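Local coordinates for endo-beta-1,4-glucanase (cellulase B) (Bacillus halodurans, PDB 4V2X), which hydrolyses beta-1,4-glucans and related plant glucans such as xyloglucan, its catalytic module being joined to an Ig-like module and a family 46 carbohydrate-binding module, at residues Ala300-His305 and Asn349-Thr354; Glu197-Gln202 and Thr242-Thr247; Tyr397-Asp402 and Asn478-Pro483; Thr482-Ser487 and Ser500-Ser505. One frame throughout, in Å; residues are numbered along the deposited sequence.

Contact 1: Ala300-His305 and Asn349-Thr354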
loop_
_atom_site.group_PDB
_atom_site.type_symbol
_atom_site.label_atom_id
_atom_site.label_comp_id
_atom_site.label_asym_id
_atom_site.label_seq_id
_atom_site.Cartn_x
_atom_site.Cartn_y
_atom_site.Cartn_z
ATOM N N ALA A 300 7.310 -19.932 9.913
ATOM C CA ALA A 300 7.242 -19.359 8.574
ATOM C C ALA A 300 6.105 -19.965 7.762
ATOM O O ALA A 300 5.298 -19.252 7.167
ATOM C CB ALA A 300 8.566 -19.536 7.848
ATOM N N PHE A 301 6.016 -21.284 7.742
ATOM C CA PHE A 301 5.009 -21.900 6.912
ATOM C C PHE A 301 3.631 -21.879 7.551
ATOM O O PHE A 301 2.644 -21.920 6.846
ATOM C CB PHE A 301 5.499 -23.250 6.402
ATOM C CG PHE A 301 6.637 -23.096 5.439
ATOM C CD1 PHE A 301 6.412 -22.543 4.185
ATOM C CD2 PHE A 301 7.942 -23.396 5.810
ATOM C CE1 PHE A 301 7.451 -22.341 3.303
ATOM C CE2 PHE A 301 8.992 -23.190 4.934
ATOM C CZ PHE A 301 8.746 -22.672 3.674
ATOM N N ASP A 302 3.556 -21.716 8.871
ATOM C CA ASP A 302 2.266 -21.396 9.484
ATOM C C ASP A 302 1.772 -20.045 8.966
ATOM O O ASP A 302 0.600 -19.904 8.639
ATOM C CB ASP A 302 2.347 -21.376 11.013
ATOM C CG ASP A 302 2.212 -22.762 11.639
ATOM O OD1 ASP A 302 1.911 -23.752 10.923
ATOM O OD2 ASP A 302 2.380 -22.855 12.871
ATOM N N ARG A 303 2.659 -19.049 8.902
ATOM C CA ARG A 303 2.286 -17.735 8.377
ATOM C C ARG A 303 1.802 -17.857 6.933
ATOM O O ARG A 303 0.767 -17.315 6.554
ATOM C CB ARG A 303 3.455 -16.747 8.435
ATOM C CG ARG A 303 3.876 -16.303 9.826
ATOM C CD ARG A 303 4.812 -15.102 9.761
ATOM N NE ARG A 303 6.076 -15.371 9.070
ATOM C CZ ARG A 303 7.199 -15.801 9.649
ATOM N NH1 ARG A 303 7.246 -16.055 10.954
ATOM N NH2 ARG A 303 8.293 -15.991 8.918
ATOM N N VAL A 304 2.555 -18.597 6.137
ATOM C CA VAL A 304 2.225 -18.795 4.735
ATOM C C VAL A 304 0.865 -19.494 4.591
ATOM O O VAL A 304 0.033 -19.089 3.781
ATOM C CB VAL A 304 3.329 -19.601 4.025
ATOM C CG1 VAL A 304 2.908 -20.006 2.623
ATOM C CG2 VAL A 304 4.617 -18.786 3.968
ATOM N N HIS A 305 0.641 -20.527 5.390
ATOM C CA HIS A 305 -0.609 -21.265 5.313
ATOM C C HIS A 305 -1.791 -20.390 5.744
ATOM O O HIS A 305 -2.813 -20.331 5.060
ATOM C CB HIS A 305 -0.551 -22.535 6.157
ATOM C CG HIS A 305 -1.774 -23.382 6.012
ATOM N ND1 HIS A 305 -1.906 -24.342 5.033
ATOM C CD2 HIS A 305 -2.949 -23.357 6.678
ATOM C CE1 HIS A 305 -3.100 -24.900 5.130
ATOM N NE2 HIS A 305 -3.755 -24.316 6.117
ATOM N N ASN A 349 4.053 -30.586 3.266
ATOM C CA ASN A 349 2.946 -31.494 2.963
ATOM C C ASN A 349 1.737 -31.215 3.835
ATOM O O ASN A 349 0.606 -31.176 3.346
ATOM C CB ASN A 349 3.367 -32.959 3.138
ATOM C CG ASN A 349 4.281 -33.444 2.033
ATOM O OD1 ASN A 349 4.328 -32.878 0.948
ATOM N ND2 ASN A 349 5.015 -34.503 2.310
ATOM N N GLU A 350 1.986 -31.031 5.129
ATOM C CA GLU A 350 0.934 -30.725 6.089
ATOM C C GLU A 350 0.164 -29.473 5.682
ATOM O O GLU A 350 -1.033 -29.370 5.932
ATOM C CB GLU A 350 1.525 -30.527 7.484
ATOM C CG GLU A 350 1.935 -31.816 8.170
ATOM C CD GLU A 350 0.740 -32.662 8.570
ATOM O OE1 GLU A 350 -0.216 -32.099 9.151
ATOM O OE2 GLU A 350 0.760 -33.879 8.302
ATOM N N ARG A 351 0.862 -28.526 5.060
ATOM C CA ARG A 351 0.273 -27.234 4.705
ATOM C C ARG A 351 -0.055 -27.097 3.212
ATOM O O ARG A 351 -0.337 -25.998 2.735
ATOM C CB ARG A 351 1.213 -26.126 5.191
ATOM C CG ARG A 351 1.295 -26.078 6.717
ATOM C CD ARG A 351 2.509 -25.303 7.206
ATOM N NE ARG A 351 2.639 -25.326 8.666
ATOM C CZ ARG A 351 3.088 -26.360 9.372
ATOM N NH1 ARG A 351 3.442 -27.482 8.757
ATOM N NH2 ARG A 351 3.160 -26.283 10.704
ATOM N N ASP A 352 -0.033 -28.208 2.477
ATOM C CA ASP A 352 -0.469 -28.226 1.075
ATOM C C ASP A 352 0.374 -27.312 0.187
ATOM O O ASP A 352 -0.125 -26.764 -0.797
ATOM C CB ASP A 352 -1.951 -27.811 0.982
ATOM C CG ASP A 352 -2.632 -28.285 -0.302
ATOM O OD1 ASP A 352 -2.254 -29.343 -0.849
ATOM O OD2 ASP A 352 -3.572 -27.597 -0.754
ATOM N N ILE A 353 1.651 -27.153 0.527
ATOM C CA ILE A 353 2.526 -26.260 -0.224
ATOM C C ILE A 353 3.321 -27.073 -1.243
ATOM O O ILE A 353 4.032 -28.015 -0.896
ATOM C CB ILE A 353 3.453 -25.469 0.722
ATOM C CG1 ILE A 353 2.619 -24.472 1.545
ATOM C CG2 ILE A 353 4.525 -24.723 -0.075
ATOM C CD1 ILE A 353 3.333 -23.884 2.744
ATOM N N THR A 354 3.189 -26.707 -2.513
ATOM C CA THR A 354 3.978 -27.338 -3.563
ATOM C C THR A 354 5.402 -26.779 -3.529
ATOM O O THR A 354 5.591 -25.574 -3.411
ATOM C CB THR A 354 3.313 -27.138 -4.935
ATOM O OG1 THR A 354 2.177 -28.014 -5.018
ATOM C CG2 THR A 354 4.272 -27.435 -6.077
#

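Contact 2: Glu197-Gln202 and Thr242-Thr247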
loop_
_atom_site.group_PDB
_atom_site.type_symbol
_atom_site.label_atom_id
_atom_site.label_comp_id
_atom_site.label_asym_id
_atom_site.label_seq_id
_atom_site.Cartn_x
_atom_site.Cartn_y
_atom_site.Cartn_z
ATOM N N GLU A 197 12.636 -13.105 -6.827
ATOM C CA GLU A 197 13.247 -12.485 -5.640
ATOM C C GLU A 197 13.370 -10.956 -5.749
ATOM O O GLU A 197 14.465 -10.393 -5.632
ATOM C CB GLU A 197 14.619 -13.130 -5.375
ATOM C CG GLU A 197 14.505 -14.624 -5.102
ATOM C CD GLU A 197 15.801 -15.330 -4.735
ATOM O OE1 GLU A 197 16.902 -14.783 -4.942
ATOM O OE2 GLU A 197 15.702 -16.473 -4.231
ATOM N N PRO A 198 12.241 -10.267 -5.977
ATOM C CA PRO A 198 12.301 -8.824 -6.195
ATOM C C PRO A 198 12.801 -8.040 -4.988
ATOM O O PRO A 198 12.474 -8.365 -3.853
ATOM C CB PRO A 198 10.847 -8.452 -6.507
ATOM C CG PRO A 198 10.039 -9.554 -5.924
ATOM C CD PRO A 198 10.870 -10.782 -6.113
ATOM N N LYS A 199 13.617 -7.027 -5.251
ATOM C CA LYS A 199 14.022 -6.071 -4.225
ATOM C C LYS A 199 14.487 -4.801 -4.922
ATOM O O LYS A 199 14.653 -4.794 -6.144
ATOM C CB LYS A 199 15.112 -6.649 -3.324
ATOM C CG LYS A 199 16.415 -7.000 -4.015
ATOM C CD LYS A 199 17.364 -7.692 -3.052
ATOM C CE LYS A 199 18.785 -7.736 -3.590
ATOM N NZ LYS A 199 18.890 -8.295 -4.963
ATOM N N PHE A 200 14.663 -3.727 -4.157
ATOM C CA PHE A 200 14.935 -2.414 -4.751
ATOM C C PHE A 200 16.107 -1.716 -4.098
ATOM O O PHE A 200 16.197 -0.490 -4.071
ATOM C CB PHE A 200 13.657 -1.576 -4.744
ATOM C CG PHE A 200 12.571 -2.210 -5.529
ATOM C CD1 PHE A 200 12.510 -2.043 -6.907
ATOM C CD2 PHE A 200 11.669 -3.071 -4.917
ATOM C CE1 PHE A 200 11.543 -2.684 -7.655
ATOM C CE2 PHE A 200 10.703 -3.720 -5.661
ATOM C CZ PHE A 200 10.633 -3.520 -7.030
ATOM N N SER A 201 17.015 -2.538 -3.594
ATOM C CA SER A 201 18.333 -2.112 -3.200
ATOM C C SER A 201 19.278 -3.108 -3.838
ATOM O O SER A 201 18.874 -4.230 -4.166
ATOM C CB SER A 201 18.470 -2.156 -1.683
ATOM O OG SER A 201 19.831 -2.067 -1.309
ATOM N N GLN A 202 20.538 -2.720 -4.012
ATOM C CA GLN A 202 21.542 -3.676 -4.466
ATOM C C GLN A 202 21.796 -4.737 -3.384
ATOM O O GLN A 202 22.308 -5.811 -3.683
ATOM C CB GLN A 202 22.852 -2.978 -4.868
ATOM C CG GLN A 202 23.751 -2.573 -3.706
ATOM C CD GLN A 202 25.201 -2.360 -4.120
ATOM O OE1 GLN A 202 25.487 -1.988 -5.259
ATOM N NE2 GLN A 202 26.123 -2.585 -3.189
ATOM N N THR A 242 6.368 -12.555 -2.964
ATOM C CA THR A 242 6.645 -11.564 -1.934
ATOM C C THR A 242 7.990 -10.886 -2.213
ATOM O O THR A 242 8.819 -11.400 -2.979
ATOM C CB THR A 242 6.751 -12.217 -0.547
ATOM O OG1 THR A 242 7.722 -13.266 -0.600
ATOM C CG2 THR A 242 5.436 -12.792 -0.117
ATOM N N MET A 243 8.218 -9.749 -1.565
ATOM C CA MET A 243 9.527 -9.080 -1.615
ATOM C C MET A 243 10.598 -10.055 -1.133
ATOM O O MET A 243 10.421 -10.722 -0.100
ATOM C CB MET A 243 9.546 -7.822 -0.734
ATOM C CG MET A 243 10.689 -6.854 -1.039
ATOM S SD MET A 243 10.481 -5.962 -2.597
ATOM C CE MET A 243 9.105 -4.901 -2.164
ATOM N N GLU A 244 11.678 -10.151 -1.908
ATOM C CA GLU A 244 12.803 -11.068 -1.642
ATOM C C GLU A 244 12.384 -12.539 -1.576
ATOM O O GLU A 244 13.163 -13.388 -1.137
ATOM C CB GLU A 244 13.536 -10.667 -0.351
ATOM C CG GLU A 244 14.256 -9.334 -0.438
ATOM C CD GLU A 244 15.092 -9.013 0.789
ATOM O OE1 GLU A 244 15.035 -9.756 1.794
ATOM O OE2 GLU A 244 15.822 -8.010 0.742
ATOM N N THR A 245 11.180 -12.838 -2.059
ATOM C CA THR A 245 10.500 -14.120 -1.832
ATOM C C THR A 245 10.593 -14.573 -0.369
ATOM O O THR A 245 10.634 -15.771 -0.078
ATOM C CB THR A 245 10.984 -15.232 -2.784
ATOM O OG1 THR A 245 12.405 -15.386 -2.664
ATOM C CG2 THR A 245 10.595 -14.918 -4.259
ATOM N N ALA A 246 10.554 -13.598 0.538
ATOM C CA ALA A 246 10.668 -13.843 1.971
ATOM C C ALA A 246 9.290 -14.088 2.595
ATOM O O ALA A 246 8.266 -13.907 1.945
ATOM C CB ALA A 246 11.365 -12.668 2.633
ATOM N N THR A 247 9.268 -14.502 3.856
ATOM C CA THR A 247 8.033 -14.983 4.489
ATOM C C THR A 247 7.585 -14.208 5.728
ATOM O O THR A 247 6.669 -14.641 6.411
ATOM C CB THR A 247 8.164 -16.462 4.914
ATOM O OG1 THR A 247 9.154 -16.584 5.946
ATOM C CG2 THR A 247 8.530 -17.340 3.730
#

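Contact 3: Tyr397-Asp402 and Asn478-Pro483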
loop_
_atom_site.group_PDB
_atom_site.type_symbol
_atom_site.label_atom_id
_atom_site.label_comp_id
_atom_site.label_asym_id
_atom_site.label_seq_id
_atom_site.Cartn_x
_atom_site.Cartn_y
_atom_site.Cartn_z
ATOM N N TYR A 397 30.925 -43.611 16.264
ATOM C CA TYR A 397 32.377 -43.485 16.359
ATOM C C TYR A 397 32.954 -44.479 17.359
ATOM O O TYR A 397 32.406 -44.665 18.447
ATOM C CB TYR A 397 32.771 -42.076 16.756
ATOM C CG TYR A 397 32.908 -41.120 15.604
ATOM C CD1 TYR A 397 34.052 -41.110 14.818
ATOM C CD2 TYR A 397 31.911 -40.196 15.318
ATOM C CE1 TYR A 397 34.193 -40.220 13.762
ATOM C CE2 TYR A 397 32.042 -39.302 14.265
ATOM C CZ TYR A 397 33.181 -39.316 13.494
ATOM O OH TYR A 397 33.328 -38.430 12.457
ATOM N N LEU A 398 34.068 -45.095 16.975
ATOM C CA LEU A 398 34.810 -46.013 17.832
ATOM C C LEU A 398 36.242 -45.514 17.987
ATOM O O LEU A 398 36.939 -45.329 16.997
ATOM C CB LEU A 398 34.824 -47.399 17.196
ATOM C CG LEU A 398 33.462 -47.983 16.811
ATOM C CD1 LEU A 398 33.640 -49.261 16.017
ATOM C CD2 LEU A 398 32.622 -48.222 18.053
ATOM N N LYS A 399 36.682 -45.312 19.229
ATOM C CA LYS A 399 38.045 -44.843 19.489
ATOM C C LYS A 399 39.021 -46.001 19.270
ATOM O O LYS A 399 38.925 -47.036 19.931
ATOM C CB LYS A 399 38.162 -44.304 20.917
ATOM C CG LYS A 399 39.539 -43.756 21.283
ATOM C CD LYS A 399 39.710 -42.293 20.913
ATOM C CE LYS A 399 40.921 -41.691 21.605
ATOM N NZ LYS A 399 40.747 -41.562 23.081
ATOM N N GLN A 400 39.952 -45.827 18.337
ATOM C CA GLN A 400 40.937 -46.858 18.041
ATOM C C GLN A 400 41.730 -47.155 19.304
ATOM O O GLN A 400 42.146 -46.236 20.012
ATOM C CB GLN A 400 41.879 -46.398 16.929
ATOM C CG GLN A 400 42.723 -47.506 16.314
ATOM C CD GLN A 400 43.864 -46.948 15.489
ATOM O OE1 GLN A 400 44.612 -46.102 15.961
ATOM N NE2 GLN A 400 43.995 -47.408 14.250
ATOM N N GLY A 401 41.913 -48.435 19.601
ATOM C CA GLY A 401 42.629 -48.840 20.803
ATOM C C GLY A 401 41.753 -49.146 22.008
ATOM O O GLY A 401 42.195 -49.846 22.923
ATOM N N ASP A 402 40.526 -48.618 22.028
ATOM C CA ASP A 402 39.592 -48.871 23.131
ATOM C C ASP A 402 38.793 -50.131 22.886
ATOM O O ASP A 402 38.544 -50.510 21.744
ATOM C CB ASP A 402 38.606 -47.711 23.307
ATOM C CG ASP A 402 39.220 -46.518 24.007
ATOM O OD1 ASP A 402 40.429 -46.551 24.302
ATOM O OD2 ASP A 402 38.481 -45.551 24.273
ATOM N N ASN A 478 32.677 -45.535 12.188
ATOM C CA ASN A 478 33.954 -44.855 11.987
ATOM C C ASN A 478 34.921 -45.116 13.122
ATOM O O ASN A 478 34.566 -44.950 14.286
ATOM C CB ASN A 478 33.732 -43.342 11.896
ATOM C CG ASN A 478 32.787 -42.956 10.774
ATOM O OD1 ASN A 478 32.733 -43.614 9.739
ATOM N ND2 ASN A 478 32.021 -41.884 10.983
ATOM N N THR A 479 36.145 -45.512 12.786
ATOM C CA THR A 479 37.197 -45.617 13.783
ATOM C C THR A 479 38.034 -44.349 13.739
ATOM O O THR A 479 38.397 -43.882 12.660
ATOM C CB THR A 479 38.089 -46.841 13.526
ATOM O OG1 THR A 479 37.287 -48.027 13.599
ATOM C CG2 THR A 479 39.199 -46.920 14.554
ATOM N N TYR A 480 38.330 -43.794 14.912
ATOM C CA TYR A 480 39.098 -42.557 15.002
ATOM C C TYR A 480 40.157 -42.608 16.104
ATOM O O TYR A 480 40.078 -43.416 17.038
ATOM C CB TYR A 480 38.161 -41.367 15.246
ATOM C CG TYR A 480 37.646 -41.266 16.672
ATOM C CD1 TYR A 480 36.612 -42.085 17.119
ATOM C CD2 TYR A 480 38.205 -40.373 17.576
ATOM C CE1 TYR A 480 36.146 -42.004 18.418
ATOM C CE2 TYR A 480 37.741 -40.284 18.876
ATOM C CZ TYR A 480 36.704 -41.102 19.289
ATOM O OH TYR A 480 36.234 -41.033 20.584
ATOM N N ARG A 481 41.161 -41.739 15.957
ATOM C CA ARG A 481 42.080 -41.381 17.038
ATOM C C ARG A 481 42.054 -39.869 17.174
ATOM O O ARG A 481 41.550 -39.166 16.299
ATOM C CB ARG A 481 43.516 -41.783 16.731
ATOM C CG ARG A 481 43.681 -43.020 15.883
ATOM C CD ARG A 481 45.144 -43.225 15.540
ATOM N NE ARG A 481 45.960 -43.326 16.750
ATOM C CZ ARG A 481 47.063 -42.620 16.996
ATOM N NH1 ARG A 481 47.536 -41.750 16.111
ATOM N NH2 ARG A 481 47.713 -42.804 18.137
ATOM N N THR A 482 42.635 -39.362 18.252
ATOM C CA THR A 482 42.728 -37.921 18.429
ATOM C C THR A 482 43.383 -37.315 17.182
ATOM O O THR A 482 44.446 -37.781 16.754
ATOM C CB THR A 482 43.518 -37.554 19.701
ATOM O OG1 THR A 482 42.748 -37.927 20.851
ATOM C CG2 THR A 482 43.802 -36.053 19.764
ATOM N N PRO A 483 42.734 -36.306 16.578
ATOM C CA PRO A 483 43.352 -35.642 15.435
ATOM C C PRO A 483 44.509 -34.778 15.901
ATOM O O PRO A 483 44.506 -34.305 17.036
ATOM C CB PRO A 483 42.226 -34.784 14.847
ATOM C CG PRO A 483 41.091 -34.841 15.809
ATOM C CD PRO A 483 41.502 -35.625 17.012
HETATM O O HOH W 1 45.554 -46.091 18.351
#

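Contact 4: Thr482-Ser487 and Ser500-Ser505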
loop_
_atom_site.group_PDB
_atom_site.type_symbol
_atom_site.label_atom_id
_atom_site.label_comp_id
_atom_site.label_asym_id
_atom_site.label_seq_id
_atom_site.Cartn_x
_atom_site.Cartn_y
_atom_site.Cartn_z
ATOM N N THR A 482 42.635 -39.362 18.252
ATOM C CA THR A 482 42.728 -37.921 18.429
ATOM C C THR A 482 43.383 -37.315 17.182
ATOM O O THR A 482 44.446 -37.781 16.754
ATOM C CB THR A 482 43.518 -37.554 19.701
ATOM O OG1 THR A 482 42.748 -37.927 20.851
ATOM C CG2 THR A 482 43.802 -36.053 19.764
ATOM N N PRO A 483 42.734 -36.306 16.578
ATOM C CA PRO A 483 43.352 -35.642 15.435
ATOM C C PRO A 483 44.509 -34.778 15.901
ATOM O O PRO A 483 44.506 -34.305 17.036
ATOM C CB PRO A 483 42.226 -34.784 14.847
ATOM C CG PRO A 483 41.091 -34.841 15.809
ATOM C CD PRO A 483 41.502 -35.625 17.012
ATOM N N VAL A 484 45.493 -34.596 15.028
ATOM C CA VAL A 484 46.711 -33.890 15.377
ATOM C C VAL A 484 46.941 -32.807 14.342
ATOM O O VAL A 484 46.922 -33.081 13.144
ATOM C CB VAL A 484 47.930 -34.839 15.410
ATOM C CG1 VAL A 484 49.178 -34.092 15.861
ATOM C CG2 VAL A 484 47.664 -36.023 16.328
ATOM N N LEU A 485 47.134 -31.582 14.818
ATOM C CA LEU A 485 47.538 -30.464 13.974
ATOM C C LEU A 485 48.996 -30.153 14.255
ATOM O O LEU A 485 49.496 -30.401 15.360
ATOM C CB LEU A 485 46.673 -29.236 14.262
ATOM C CG LEU A 485 45.178 -29.434 14.021
ATOM C CD1 LEU A 485 44.405 -28.206 14.474
ATOM C CD2 LEU A 485 44.878 -29.744 12.566
ATOM N N GLN A 486 49.680 -29.605 13.259
ATOM C CA GLN A 486 51.100 -29.328 13.401
ATOM C C GLN A 486 51.403 -27.846 13.284
ATOM O O GLN A 486 50.734 -27.112 12.552
ATOM C CB GLN A 486 51.906 -30.107 12.360
ATOM C CG GLN A 486 51.625 -31.602 12.324
ATOM C CD GLN A 486 52.093 -32.337 13.571
ATOM O OE1 GLN A 486 52.673 -31.749 14.481
ATOM N NE2 GLN A 486 51.841 -33.639 13.615
ATOM N N SER A 487 52.421 -27.430 14.030
ATOM C CA SER A 487 52.965 -26.082 13.938
ATOM C C SER A 487 53.448 -25.823 12.525
ATOM O O SER A 487 53.849 -26.743 11.815
ATOM C CB SER A 487 54.108 -25.913 14.928
ATOM O OG SER A 487 53.655 -26.047 16.266
ATOM N N SER A 500 46.533 -34.266 10.670
ATOM C CA SER A 500 46.198 -35.677 10.644
ATOM C C SER A 500 44.788 -35.816 11.179
ATOM O O SER A 500 44.579 -35.795 12.391
ATOM C CB SER A 500 47.161 -36.466 11.526
ATOM O OG SER A 500 48.497 -36.321 11.073
ATOM N N PHE A 501 43.820 -35.949 10.279
ATOM C CA PHE A 501 42.420 -36.024 10.680
ATOM C C PHE A 501 42.127 -37.317 11.437
ATOM O O PHE A 501 41.228 -37.347 12.271
ATOM C CB PHE A 501 41.487 -35.845 9.482
ATOM C CG PHE A 501 41.442 -34.432 8.973
ATOM C CD1 PHE A 501 40.666 -33.473 9.613
ATOM C CD2 PHE A 501 42.189 -34.054 7.871
ATOM C CE1 PHE A 501 40.628 -32.167 9.154
ATOM C CE2 PHE A 501 42.159 -32.748 7.409
ATOM C CZ PHE A 501 41.380 -31.803 8.049
ATOM N N ASN A 502 42.909 -38.363 11.157
ATOM C CA ASN A 502 42.870 -39.606 11.927
ATOM C C ASN A 502 41.450 -40.171 12.085
ATOM O O ASN A 502 41.030 -40.536 13.180
ATOM C CB ASN A 502 43.551 -39.409 13.295
ATOM C CG ASN A 502 45.064 -39.374 13.198
ATOM O OD1 ASN A 502 45.652 -39.882 12.239
ATOM N ND2 ASN A 502 45.711 -38.779 14.202
ATOM N N GLY A 503 40.721 -40.237 10.972
ATOM C CA GLY A 503 39.374 -40.801 10.951
ATOM C C GLY A 503 38.263 -39.860 11.385
ATOM O O GLY A 503 37.097 -40.266 11.440
ATOM N N ASN A 504 38.609 -38.606 11.687
ATOM C CA ASN A 504 37.634 -37.618 12.151
ATOM C C ASN A 504 37.089 -36.744 11.037
ATOM O O ASN A 504 37.749 -36.523 10.020
ATOM C CB ASN A 504 38.249 -36.709 13.214
ATOM C CG ASN A 504 38.579 -37.449 14.484
ATOM O OD1 ASN A 504 37.714 -37.635 15.338
ATOM N ND2 ASN A 504 39.832 -37.883 14.616
ATOM N N SER A 505 35.871 -36.253 11.258
ATOM C CA SER A 505 35.237 -35.279 10.384
ATOM C C SER A 505 35.098 -33.967 11.152
ATOM O O SER A 505 34.633 -33.964 12.293
ATOM C CB SER A 505 33.861 -35.783 9.956
ATOM O OG SER A 505 33.139 -34.794 9.248
HETATM O O HOH W 2 50.128 -34.283 11.279
#

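Contact 1: Ala300-His305 and Asn349-Thr354
Asp302 and Arg351 join helix 291-309 of the (beta/alpha)8 barrel to the residue that follows helix 334-350, through a side-on salt bridge. NE and NH2 of Arg351 both give their hydrogens to one oxygen, Asp302 OD1, each at 2.8 Å. OD1 lies almost in the guanidinium plane, whereas the two nitrogens come to the carboxylate from one and the same face. The arginine reaches this far because its chain is extended from CG to NE; NH1 turns back to the carbonyl of His347, so all three guanidinium nitrogens have acceptors. The backbone of Arg351 is used as well: its O takes a hydrogen from His305 ND1 at 3.2 Å, a bond that engages an acceptor near the end of the helix. There, Asp352, with positive phi, is the C' residue of a Schellman motif, in which Asp352 N bonds to Asn349 O and Ile353 N to Leu348 O. The carboxylate of Asp352 pairs with Arg63. Beneath this polar layer the contact is apolar, as suits side chains that also pack on strand 315-320: Ile353 CD1 touches Phe301 CD1 at 3.7 Å and Val304 CG1 at 3.9 Å.

Contact 2: Glu197-Gln202 and Thr242-Thr247
Glu197 and Thr245 meet in two loops that follow neighbouring strands, 190-193 and 238-241, of the (beta/alpha)8 barrel, at the end of the barrel where glycoside hydrolases of family 5 carry their active site. Glu197 is extended beyond CG, and its methylene CG passes 3.3 Å from Thr245 OG1 while its carboxylate goes on to His272 ND1, with Glu319 close by. The threonine hydroxyl sits between its own backbone N and carbonyl carbon (chi1 56°), from where it gives its hydrogen to Glu244 O at 2.6 Å; CG2 is thereby turned to the backbone of Glu197. A valine in its place would probably leave Glu244 O without this hydroxyl donor and Glu197 CG without its polar neighbour. One backbone bond ties the loops, Glu244 N to Pro198 O at 2.8 Å. Lys199 CB packs on Glu244 CG, and the far ends of both side chains turn to other partners: the amine to the Trp204 ring, the carboxylate to Gly205 N. Met243 is bent at chi2 and chi3, and the bend brings its thioether into a Met-aromatic contact: SD lies at the edge of the Phe200 ring, 3.8 Å from CE2.

Contact 3: Tyr397-Asp402 and Asn478-Pro483
Tyr397 and Tyr480 meet on one face of a parallel strand pair, 395-399 beside 473-480, at the border of the Ig-like module's mixed sheet. Backbone bonds set the register: Leu398 N to Asn478 O, Tyr480 N to Leu398 O, and Gln400 N to Tyr480 O, the last nearly straight (176°). The aromatic pair stacks offset edge-to-face, the edge of Tyr397 toward the face of Tyr480, planes at 90° and centroids 5.5 Å apart. Tyr480 lies over its neighbour strand because CG stands between its backbone N and carbonyl carbon (chi1 76°). Aliphatic packing uses the same ring: Lys399 CA makes a CH-pi contact 4.0 Å from its centroid, and the bend at chi2 brings Lys399 CD to 3.5 Å from Tyr480 CE2. With an alanine in place of Tyr480, the Tyr397 edge would probably lose its aromatic partner and the lysine chain be freer to turn. On the other face, Thr479 CG2 packs against Gln400 CB. The polar link is indirect: a water donates to Gln400 OE1 at 2.6 Å and accepts from Arg481 NE, while Gln400 NE2 bonds to Gly455 O. Backbone bonds thus fix the strands, while the tyrosine face suits both an aromatic edge and lysine methylenes.

Contact 4: Thr482-Ser487 and Ser500-Ser505
Val484 and Ser500 form an antiparallel hydrogen-bonded pair, N to O in both directions, where two neighbouring strands of the beta-sheet in the carbohydrate-binding module meet, and just past it the second segment folds into a type I' turn from Phe501 to Asn504. Asn502 and Gly503 hold the positive phi values of that turn, which asparagine tolerates well and glycine adopts easily. From the turn, Asn502 reaches back across the contact. Its CG lies anti to the carbonyl carbon (chi1 -76°), which directs ND2 to Thr482 O at 3.0 Å; the bond is nearly straight, at 168°, with the acceptor close to the amide plane. The same nitrogen lies against Val484 CG2. Pro483, which has no backbone N-H to offer, meets the second segment through carbon: CA approaches Ser500 O at 3.3 Å, and CG lies 3.5 Å from Asn504 ND2. Phe564 and Val570 also pack on the proline. Asn504 suits its place because its amide can both give and accept: ND2 donates to Phe501 O and to Arg481 O, while OD1 accepts a hydrogen bond from Ser566 OG. Phe501 O thereby takes two hydrogens, from the N and ND2 of Asn504. Beside the Val484-Ser500 pair, a water bridges two polar side chains, 3.0 Å from Gln486 NE2 and 2.6 Å from Ser500 OG.

Overall arrangement
Along the chain the contacts run from the catalytic barrel to the carbohydrate-binding module. Contact 2 closes before contact 1 opens; their centres are about 20 Å apart in the same eight-stranded barrel, and they touch where Arg303 NE probably bonds to Thr247 O. Contact 3 lies in the Ig-like module and contact 4 in the last module, with centres about 11 Å apart. They share Thr482 and Pro483, on the link from strand 473-480 to strand 484-491, and Arg481 probably bonds to Asn502 and Asn504. Nearest atoms of the two pairs stay at least about 27 Å apart. The two accessory modules are thus closely coupled at their junction, well away from the barrel contacts.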